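Local coordinates for protein glycoside hydrolase family 31 (Trueperella pyogenes, PDB 5I0F) that degrades cycloalternan, probably cleaving its alpha-glucosidic linkages through a covalent glycosyl-enzyme intermediate, as retaining family 31 glycoside hydrolases do, at residues Tyr200-Leu211 / Tyr528-Glu538. Residues are numbered along the deposited sequence; the frame is centred on the assembly and turned at random.
Sequences YKAQGKHHRTYL and YWAGDEDSTWE. With CA (calcium ion), chain E; GLC (alpha-D-glucopyranose), chain B; BGC (beta-D-glucopyranose), chain C.
Tyr210 and Asp532 meet where the loop that leaves strand 527-529 of the (beta/alpha)8 (TIM) barrel packs against a loop and short helix of the preceding beta-rich region, together walling the glycan pocket. The phenol of Tyr210 crosses Asp532 at about a right angle, and its OH takes the backbone N-H of Asp532 in a nearly straight bond (OH to N 3.0 Å, 170° at the hydrogen). Gly531, at backbone angles that suit glycine, lays its CA close against Tyr210 CE2, with no side chain between them. At the other end of the Asp532 backbone, Gln203 NE2 donates to Asp532 O at 2.8 Å, the oxygen lying close to the amide plane. The bend at chi2 (86°) folds the glutamine back to reach it, while water 1 links Gln203 OE1 to Ala530 O.

With its backbone gripped at both N and O, Asp532 turns its carboxylate to the sugars: OD1 accepts from O2 of beta-D-glucopyranose at 2.7 Å, and OD2 lies 2.6 Å from O3 of alpha-D-glucopyranose. Tyr200 offers OD2 its ring edge, with ring and carboxylate planes 85° apart; its hydroxyl bonds to Glu593, another pocket residue. Lys201 CG sits over the centre of one face of this ring, and O5 of alpha-D-glucopyranose lies over the opposite face, offset toward the rim.

Farther along, Glu533 folds back so that OE1 receives Ala202 N from above the carboxylate plane (3.1 Å) and Asp534 N from the opposite face. Lysine suits position 201 because its long chain spans from the Tyr200 ring to an acidic partner. Asp534 OD1 takes two cations at once: Lys201 NZ, in a salt bridge on its syn side at 2.7 Å, and a calcium ion at 2.5 Å whose other ligands are five waters.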
ATOM      1  N   TYR A 200      -5.850  -2.401   7.009  1.00 19.55           N
ATOM      2  CA  TYR A 200      -7.201  -1.980   6.648  1.00 19.72           C
ATOM      3  C   TYR A 200      -7.628  -0.894   7.628  1.00 19.82           C
ATOM      4  O   TYR A 200      -7.968  -1.181   8.763  1.00 19.33           O
ATOM      5  CB  TYR A 200      -8.198  -3.149   6.622  1.00 20.10           C
ATOM      6  CG  TYR A 200      -9.663  -2.757   6.417  1.00 19.85           C
ATOM      7  CD1 TYR A 200     -10.095  -2.114   5.253  1.00 19.54           C
ATOM      8  CD2 TYR A 200     -10.620  -3.048   7.385  1.00 20.21           C
ATOM      9  CE1 TYR A 200     -11.436  -1.758   5.073  1.00 19.74           C
ATOM     10  CE2 TYR A 200     -11.957  -2.710   7.211  1.00 20.42           C
ATOM     11  CZ  TYR A 200     -12.366  -2.057   6.060  1.00 20.35           C
ATOM     12  OH  TYR A 200     -13.694  -1.732   5.884  1.00 20.59           O
ATOM     13  N   LYS A 201      -7.564   0.347   7.151  1.00 19.45           N
ATOM     14  CA  LYS A 201      -7.910   1.567   7.892  1.00 19.70           C
ATOM     15  C   LYS A 201      -6.914   1.883   9.008  1.00 19.54           C
ATOM     16  O   LYS A 201      -6.139   1.017   9.451  1.00 19.29           O
ATOM     17  CB  LYS A 201      -9.385   1.543   8.381  1.00 20.86           C
ATOM     18  CG  LYS A 201     -10.361   1.163   7.252  1.00 21.33           C
ATOM     19  CD  LYS A 201     -11.837   1.383   7.558  1.00 22.43           C
ATOM     20  CE  LYS A 201     -12.304   0.637   8.785  1.00 23.51           C
ATOM     21  NZ  LYS A 201     -13.762   0.838   9.030  1.00 24.59           N
ATOM     22  N   ALA A 202      -6.941   3.142   9.446  1.00 19.50           N
ATOM     23  CA  ALA A 202      -6.100   3.648  10.542  1.00 19.88           C
ATOM     24  C   ALA A 202      -4.607   3.343  10.342  1.00 19.47           C
ATOM     25  O   ALA A 202      -3.905   2.942  11.280  1.00 19.59           O
ATOM     26  CB  ALA A 202      -6.591   3.068  11.870  1.00 21.26           C
ATOM     27  N   GLN A 203      -4.107   3.553   9.124  1.00 19.19           N
ATOM     28  CA  GLN A 203      -2.699   3.274   8.821  1.00 19.11           C
ATOM     29  C   GLN A 203      -1.761   4.151   9.673  1.00 20.27           C
ATOM     30  O   GLN A 203      -0.685   3.690  10.101  1.00 20.73           O
ATOM     31  CB  GLN A 203      -2.397   3.499   7.350  1.00 18.76           C
ATOM     32  CG  GLN A 203      -3.148   2.566   6.376  1.00 18.58           C
ATOM     33  CD  GLN A 203      -4.551   3.058   5.982  1.00 18.54           C
ATOM     34  OE1 GLN A 203      -4.896   4.226   6.177  1.00 18.68           O
ATOM     35  NE2 GLN A 203      -5.345   2.174   5.381  1.00 18.31           N
ATOM     36  N   GLY A 204      -2.168   5.397   9.914  1.00 21.13           N
ATOM     37  CA  GLY A 204      -1.377   6.320  10.732  1.00 22.62           C
ATOM     38  C   GLY A 204      -1.314   5.925  12.193  1.00 23.95           C
ATOM     39  O   GLY A 204      -0.262   6.002  12.807  1.00 25.19           O
ATOM     40  N   LYS A 205      -2.427   5.464  12.746  1.00 24.52           N
ATOM     41  CA  LYS A 205      -2.450   4.980  14.128  1.00 26.04           C
ATOM     42  C   LYS A 205      -1.580   3.757  14.317  1.00 25.10           C
ATOM     43  O   LYS A 205      -0.957   3.593  15.350  1.00 24.24           O
ATOM     44  CB  LYS A 205      -3.876   4.617  14.562  1.00 28.75           C
ATOM     45  CG  LYS A 205      -4.888   5.748  14.455  1.00 31.54           C
ATOM     46  CD  LYS A 205      -6.248   5.326  15.032  1.00 34.15           C
ATOM     47  CE  LYS A 205      -7.376   6.280  14.654  1.00 35.90           C
ATOM     48  NZ  LYS A 205      -7.459   7.477  15.547  1.00 37.29           N
ATOM     49  N   HIS A 206      -1.522   2.888  13.311  1.00 24.68           N
ATOM     50  CA  HIS A 206      -0.729   1.652  13.425  1.00 25.33           C
ATOM     51  C   HIS A 206       0.683   1.754  12.866  1.00 24.08           C
ATOM     52  O   HIS A 206       1.470   0.814  13.021  1.00 24.35           O
ATOM     53  CB  HIS A 206      -1.474   0.501  12.749  1.00 26.70           C
ATOM     54  CG  HIS A 206      -2.746   0.133  13.447  1.00 29.42           C
ATOM     55  ND1 HIS A 206      -3.978   0.590  13.037  1.00 30.02           N
ATOM     56  CD2 HIS A 206      -2.974  -0.641  14.538  1.00 30.77           C
ATOM     57  CE1 HIS A 206      -4.917   0.113  13.843  1.00 31.07           C
ATOM     58  NE2 HIS A 206      -4.332  -0.630  14.764  1.00 32.32           N
ATOM     59  N   HIS A 207       1.012   2.868  12.211  1.00 22.83           N
ATOM     60  CA  HIS A 207       2.382   3.114  11.683  1.00 22.27           C
ATOM     61  C   HIS A 207       2.812   2.077  10.632  1.00 21.71           C
ATOM     62  O   HIS A 207       3.942   1.585  10.641  1.00 21.39           O
ATOM     63  CB  HIS A 207       3.407   3.195  12.848  1.00 24.07           C
ATOM     64  CG  HIS A 207       2.980   4.115  13.948  1.00 25.12           C
ATOM     65  ND1 HIS A 207       3.056   5.485  13.840  1.00 25.50           N
ATOM     66  CD2 HIS A 207       2.439   3.862  15.165  1.00 27.09           C
ATOM     67  CE1 HIS A 207       2.583   6.041  14.941  1.00 26.61           C
ATOM     68  NE2 HIS A 207       2.208   5.078  15.765  1.00 27.50           N
ATOM     69  N   ARG A 208       1.907   1.773   9.713  1.00 20.32           N
ATOM     70  CA  ARG A 208       2.144   0.800   8.654  1.00 20.35           C
ATOM     71  C   ARG A 208       1.733   1.424   7.327  1.00 19.53           C
ATOM     72  O   ARG A 208       1.140   2.504   7.303  1.00 19.29           O
ATOM     73  CB  ARG A 208       1.318  -0.457   8.928  1.00 21.05           C
ATOM     74  CG  ARG A 208       1.784  -1.220  10.161  1.00 22.49           C
ATOM     75  CD  ARG A 208       0.714  -2.197  10.612  1.00 24.07           C
ATOM     76  NE  ARG A 208       1.069  -2.865  11.842  1.00 25.64           N
ATOM     77  CZ  ARG A 208       0.207  -3.388  12.722  1.00 27.15           C
ATOM     78  NH1 ARG A 208      -1.119  -3.325  12.562  1.00 28.37           N
ATOM     79  NH2 ARG A 208       0.689  -3.979  13.803  1.00 27.88           N
ATOM     80  N   THR A 209       2.068   0.757   6.235  1.00 18.60           N
ATOM     81  CA  THR A 209       1.766   1.287   4.911  1.00 18.14           C
ATOM     82  C   THR A 209       1.704   0.174   3.848  1.00 17.66           C
ATOM     83  O   THR A 209       2.373  -0.884   3.961  1.00 18.06           O
ATOM     84  CB  THR A 209       2.815   2.377   4.511  1.00 17.82           C
ATOM     85  OG1 THR A 209       2.499   2.918   3.225  1.00 17.83           O
ATOM     86  CG2 THR A 209       4.218   1.827   4.472  1.00 17.72           C
ATOM     87  N   TYR A 210       0.916   0.464   2.823  1.00 16.51           N
ATOM     88  CA  TYR A 210       0.842  -0.301   1.606  1.00 16.28           C
ATOM     89  C   TYR A 210       2.041  -0.087   0.676  1.00 16.67           C
ATOM     90  O   TYR A 210       2.303  -0.929  -0.197  1.00 16.58           O
ATOM     91  CB  TYR A 210      -0.370   0.104   0.767  1.00 16.22           C
ATOM     92  CG  TYR A 210      -1.738   0.126   1.399  1.00 15.85           C
ATOM     93  CD1 TYR A 210      -2.545  -1.011   1.422  1.00 15.91           C
ATOM     94  CD2 TYR A 210      -2.268   1.319   1.885  1.00 15.60           C
ATOM     95  CE1 TYR A 210      -3.839  -0.972   1.965  1.00 16.11           C
ATOM     96  CE2 TYR A 210      -3.553   1.375   2.416  1.00 15.81           C
ATOM     97  CZ  TYR A 210      -4.335   0.230   2.469  1.00 15.91           C
ATOM     98  OH  TYR A 210      -5.639   0.277   2.965  1.00 16.41           O
ATOM     99  N   LEU A 211       2.721   1.049   0.830  1.00 16.67           N
ATOM    100  CA  LEU A 211       3.707   1.528  -0.143  1.00 17.47           C
ATOM    101  C   LEU A 211       4.976   2.038   0.561  1.00 17.73           C
ATOM    102  O   LEU A 211       5.281   3.258   0.548  1.00 17.54           O
ATOM    103  CB  LEU A 211       3.067   2.628  -0.994  1.00 17.80           C
ATOM    104  CG  LEU A 211       3.472   2.714  -2.461  1.00 18.43           C
ATOM    105  CD1 LEU A 211       2.747   3.874  -3.141  1.00 18.44           C
ATOM    106  CD2 LEU A 211       4.968   2.869  -2.624  1.00 19.07           C
ATOM    107  N   TYR A 528      -1.441   6.246  -8.001  1.00 16.98           N
ATOM    108  CA  TYR A 528      -1.580   5.673  -6.666  1.00 16.58           C
ATOM    109  C   TYR A 528      -2.642   6.375  -5.853  1.00 16.39           C
ATOM    110  O   TYR A 528      -2.834   7.572  -5.982  1.00 17.05           O
ATOM    111  CB  TYR A 528      -0.231   5.633  -5.923  1.00 16.77           C
ATOM    112  CG  TYR A 528       0.694   4.691  -6.643  1.00 16.62           C
ATOM    113  CD1 TYR A 528       1.432   5.117  -7.746  1.00 16.91           C
ATOM    114  CD2 TYR A 528       0.722   3.328  -6.318  1.00 17.04           C
ATOM    115  CE1 TYR A 528       2.195   4.222  -8.493  1.00 17.32           C
ATOM    116  CE2 TYR A 528       1.515   2.441  -7.033  1.00 17.01           C
ATOM    117  CZ  TYR A 528       2.240   2.892  -8.119  1.00 17.28           C
ATOM    118  OH  TYR A 528       2.961   1.969  -8.835  1.00 18.09           O
ATOM    119  N   TRP A 529      -3.360   5.622  -5.022  1.00 15.96           N
ATOM    120  CA  TRP A 529      -4.245   6.231  -4.040  1.00 15.86           C
ATOM    121  C   TRP A 529      -3.894   5.683  -2.668  1.00 16.03           C
ATOM    122  O   TRP A 529      -3.265   4.629  -2.559  1.00 16.00           O
ATOM    123  CB  TRP A 529      -5.734   6.097  -4.410  1.00 15.86           C
ATOM    124  CG  TRP A 529      -6.456   4.895  -3.856  1.00 15.39           C
ATOM    125  CD1 TRP A 529      -7.286   4.884  -2.783  1.00 15.30           C
ATOM    126  CD2 TRP A 529      -6.439   3.555  -4.366  1.00 15.03           C
ATOM    127  NE1 TRP A 529      -7.741   3.606  -2.546  1.00 15.39           N
ATOM    128  CE2 TRP A 529      -7.256   2.776  -3.517  1.00 15.21           C
ATOM    129  CE3 TRP A 529      -5.824   2.933  -5.463  1.00 15.21           C
ATOM    130  CZ2 TRP A 529      -7.469   1.403  -3.721  1.00 15.08           C
ATOM    131  CZ3 TRP A 529      -6.020   1.574  -5.654  1.00 14.91           C
ATOM    132  CH2 TRP A 529      -6.829   0.819  -4.779  1.00 14.81           C
ATOM    133  N   ALA A 530      -4.297   6.408  -1.623  1.00 15.84           N
ATOM    134  CA  ALA A 530      -3.873   6.158  -0.251  1.00 15.39           C
ATOM    135  C   ALA A 530      -4.583   4.986   0.457  1.00 15.34           C
ATOM    136  O   ALA A 530      -4.335   4.741   1.617  1.00 15.94           O
ATOM    137  CB  ALA A 530      -4.067   7.430   0.558  1.00 15.71           C
ATOM    138  N   GLY A 531      -5.417   4.240  -0.249  1.00 14.97           N
ATOM    139  CA  GLY A 531      -6.056   3.038   0.311  1.00 15.26           C
ATOM    140  C   GLY A 531      -7.303   3.313   1.124  1.00 15.58           C
ATOM    141  O   GLY A 531      -8.030   4.294   0.875  1.00 15.38           O
ATOM    142  N   ASP A 532      -7.556   2.430   2.083  1.00 15.64           N
ATOM    143  CA  ASP A 532      -8.849   2.354   2.745  1.00 16.44           C
ATOM    144  C   ASP A 532      -8.883   3.107   4.055  1.00 17.09           C
ATOM    145  O   ASP A 532      -8.065   2.832   4.938  1.00 17.65           O
ATOM    146  CB  ASP A 532      -9.172   0.899   3.060  1.00 16.68           C
ATOM    147  CG  ASP A 532      -9.353   0.052   1.839  1.00 17.02           C
ATOM    148  OD1 ASP A 532      -9.526   0.598   0.731  1.00 17.04           O
ATOM    149  OD2 ASP A 532      -9.384  -1.193   2.008  1.00 18.17           O
ATOM    150  N   GLU A 533      -9.857   4.008   4.217  1.00 17.58           N
ATOM    151  CA  GLU A 533     -10.034   4.694   5.494  1.00 18.47           C
ATOM    152  C   GLU A 533     -11.489   4.958   5.864  1.00 18.83           C
ATOM    153  O   GLU A 533     -12.388   4.939   5.024  1.00 18.15           O
ATOM    154  CB  GLU A 533      -9.263   6.041   5.534  1.00 19.22           C
ATOM    155  CG  GLU A 533      -7.907   6.025   6.281  1.00 19.84           C
ATOM    156  CD  GLU A 533      -8.011   5.858   7.802  1.00 20.73           C
ATOM    157  OE1 GLU A 533      -8.986   5.230   8.304  1.00 22.09           O
ATOM    158  OE2 GLU A 533      -7.096   6.346   8.530  1.00 21.34           O
ATOM    159  N   ASP A 534     -11.677   5.245   7.147  1.00 19.48           N
ATOM    160  CA  ASP A 534     -12.928   5.755   7.685  1.00 19.90           C
ATOM    161  C   ASP A 534     -13.135   7.230   7.290  1.00 19.47           C
ATOM    162  O   ASP A 534     -12.193   7.932   6.914  1.00 18.86           O
ATOM    163  CB  ASP A 534     -12.920   5.636   9.209  1.00 21.27           C
ATOM    164  CG  ASP A 534     -13.029   4.191   9.683  1.00 22.64           C
ATOM    165  OD1 ASP A 534     -14.063   3.544   9.395  1.00 22.75           O
ATOM    166  OD2 ASP A 534     -12.085   3.693  10.335  1.00 23.73           O
ATOM    167  N   SER A 535     -14.388   7.674   7.366  1.00 18.58           N
ATOM    168  CA  SER A 535     -14.735   9.052   7.119  1.00 18.75           C
ATOM    169  C   SER A 535     -14.609   9.868   8.392  1.00 19.17           C
ATOM    170  O   SER A 535     -15.625  10.194   9.047  1.00 19.60           O
ATOM    171  CB  SER A 535     -16.159   9.183   6.551  1.00 18.93           C
ATOM    172  OG  SER A 535     -16.225   8.649   5.230  1.00 18.48           O
ATOM    173  N   THR A 536     -13.367  10.204   8.716  1.00 18.75           N
ATOM    174  CA  THR A 536     -13.021  10.938   9.933  1.00 19.29           C
ATOM    175  C   THR A 536     -12.047  12.088   9.666  1.00 19.19           C
ATOM    176  O   THR A 536     -11.285  12.067   8.674  1.00 17.93           O
ATOM    177  CB  THR A 536     -12.376  10.025  10.981  1.00 19.85           C
ATOM    178  OG1 THR A 536     -11.105   9.563  10.534  1.00 18.81           O
ATOM    179  CG2 THR A 536     -13.281   8.843  11.346  1.00 20.30           C
ATOM    180  N   TRP A 537     -12.021  13.050  10.596  1.00 19.54           N
ATOM    181  CA  TRP A 537     -11.043  14.138  10.530  1.00 19.77           C
ATOM    182  C   TRP A 537      -9.607  13.616  10.665  1.00 19.88           C
ATOM    183  O   TRP A 537      -8.728  14.080   9.971  1.00 18.68           O
ATOM    184  CB  TRP A 537     -11.329  15.230  11.565  1.00 20.29           C
ATOM    185  CG  TRP A 537     -12.623  15.903  11.304  1.00 20.68           C
ATOM    186  CD1 TRP A 537     -13.844  15.573  11.826  1.00 21.37           C
ATOM    187  CD2 TRP A 537     -12.845  17.020  10.435  1.00 21.25           C
ATOM    188  NE1 TRP A 537     -14.816  16.430  11.340  1.00 21.82           N
ATOM    189  CE2 TRP A 537     -14.231  17.322  10.481  1.00 21.44           C
ATOM    190  CE3 TRP A 537     -12.010  17.799   9.626  1.00 21.13           C
ATOM    191  CZ2 TRP A 537     -14.795  18.377   9.755  1.00 22.17           C
ATOM    192  CZ3 TRP A 537     -12.579  18.862   8.901  1.00 21.96           C
ATOM    193  CH2 TRP A 537     -13.960  19.126   8.966  1.00 21.99           C
ATOM    194  N   GLU A 538      -9.381  12.642  11.547  1.00 20.93           N
ATOM    195  CA  GLU A 538      -8.045  12.070  11.706  1.00 22.51           C
ATOM    196  C   GLU A 538      -7.562  11.399  10.415  1.00 20.67           C
ATOM    197  O   GLU A 538      -6.391  11.556  10.034  1.00 20.23           O
ATOM    198  CB  GLU A 538      -7.978  11.084  12.898  1.00 25.12           C
ATOM    199  CG  GLU A 538      -6.570  10.544  13.196  1.00 28.37           C
ATOM    200  CD  GLU A 538      -5.469  11.621  13.240  1.00 32.18           C
ATOM    201  OE1 GLU A 538      -5.668  12.710  13.879  1.00 35.43           O
ATOM    202  OE2 GLU A 538      -4.402  11.399  12.586  1.00 34.76           O
TER
HETATM  203 CA    CA E 806     -16.255   4.108  10.562  1.00 43.67          CA
HETATM  204  C1  GLC B   2     -12.607  -4.637   2.692  1.00 25.41           C
HETATM  205  C2  GLC B   2     -12.111  -3.427   1.897  1.00 24.85           C
HETATM  206  C3  GLC B   2     -11.067  -3.849   0.871  1.00 24.05           C
HETATM  207  C4  GLC B   2      -9.921  -4.557   1.578  1.00 23.69           C
HETATM  208  C5  GLC B   2     -10.508  -5.766   2.310  1.00 24.16           C
HETATM  209  C6  GLC B   2      -9.461  -6.586   3.045  1.00 24.21           C
HETATM  210  O2  GLC B   2     -13.223  -2.783   1.267  1.00 23.26           O
HETATM  211  O3  GLC B   2     -10.583  -2.688   0.178  1.00 23.19           O
HETATM  212  O4  GLC B   2      -8.909  -4.944   0.626  1.00 22.41           O
HETATM  213  O5  GLC B   2     -11.505  -5.348   3.262  1.00 25.23           O
HETATM  214  O6  GLC B   2      -8.959  -5.903   4.204  1.00 24.36           O
HETATM  215  C2  BGC C   1      -9.862  -1.210  -2.367  1.00 18.23           C
HETATM  216  C3  BGC C   1     -11.230  -0.508  -2.307  1.00 17.77           C
HETATM  217  C4  BGC C   1     -12.233  -1.288  -3.151  1.00 18.43           C
HETATM  218  C5  BGC C   1     -12.296  -2.759  -2.713  1.00 19.02           C
HETATM  219  C6  BGC C   1     -13.148  -3.540  -3.705  1.00 19.27           C
HETATM  220  C1  BGC C   1      -9.796  -2.667  -2.895  1.00 19.92           C
HETATM  221  O2  BGC C   1      -8.816  -0.762  -1.482  1.00 16.64           O
HETATM  222  O3  BGC C   1     -11.112   0.845  -2.755  1.00 17.48           O
HETATM  223  O4  BGC C   1     -13.541  -0.691  -3.054  1.00 17.01           O
HETATM  224  O5  BGC C   1     -10.999  -3.398  -2.594  1.00 19.44           O
HETATM  225  O6  BGC C   1     -13.416  -4.858  -3.216  1.00 19.74           O
HETATM  226  O   HOH W   1      -5.886   5.488   3.732  1.00 19.74           O
HETATM  227  O   HOH W   2      -4.369   6.617   8.081  1.00 24.31           O
HETATM  228  O   HOH W   3      -7.020  -1.993   3.215  1.00 20.55           O
HETATM  229  O   HOH W   4     -16.231   5.767   8.850  1.00 25.93           O
HETATM  230  O   HOH W   5     -16.643   2.279   8.842  1.00 26.74           O
HETATM  231  O   HOH W   6     -18.505   3.720  10.785  1.00 33.14           O
HETATM  232  O   HOH W   7     -15.498   2.292  12.178  1.00 37.93           O
HETATM  233  O   HOH W   8     -15.192   5.436  12.166  1.00 34.43           O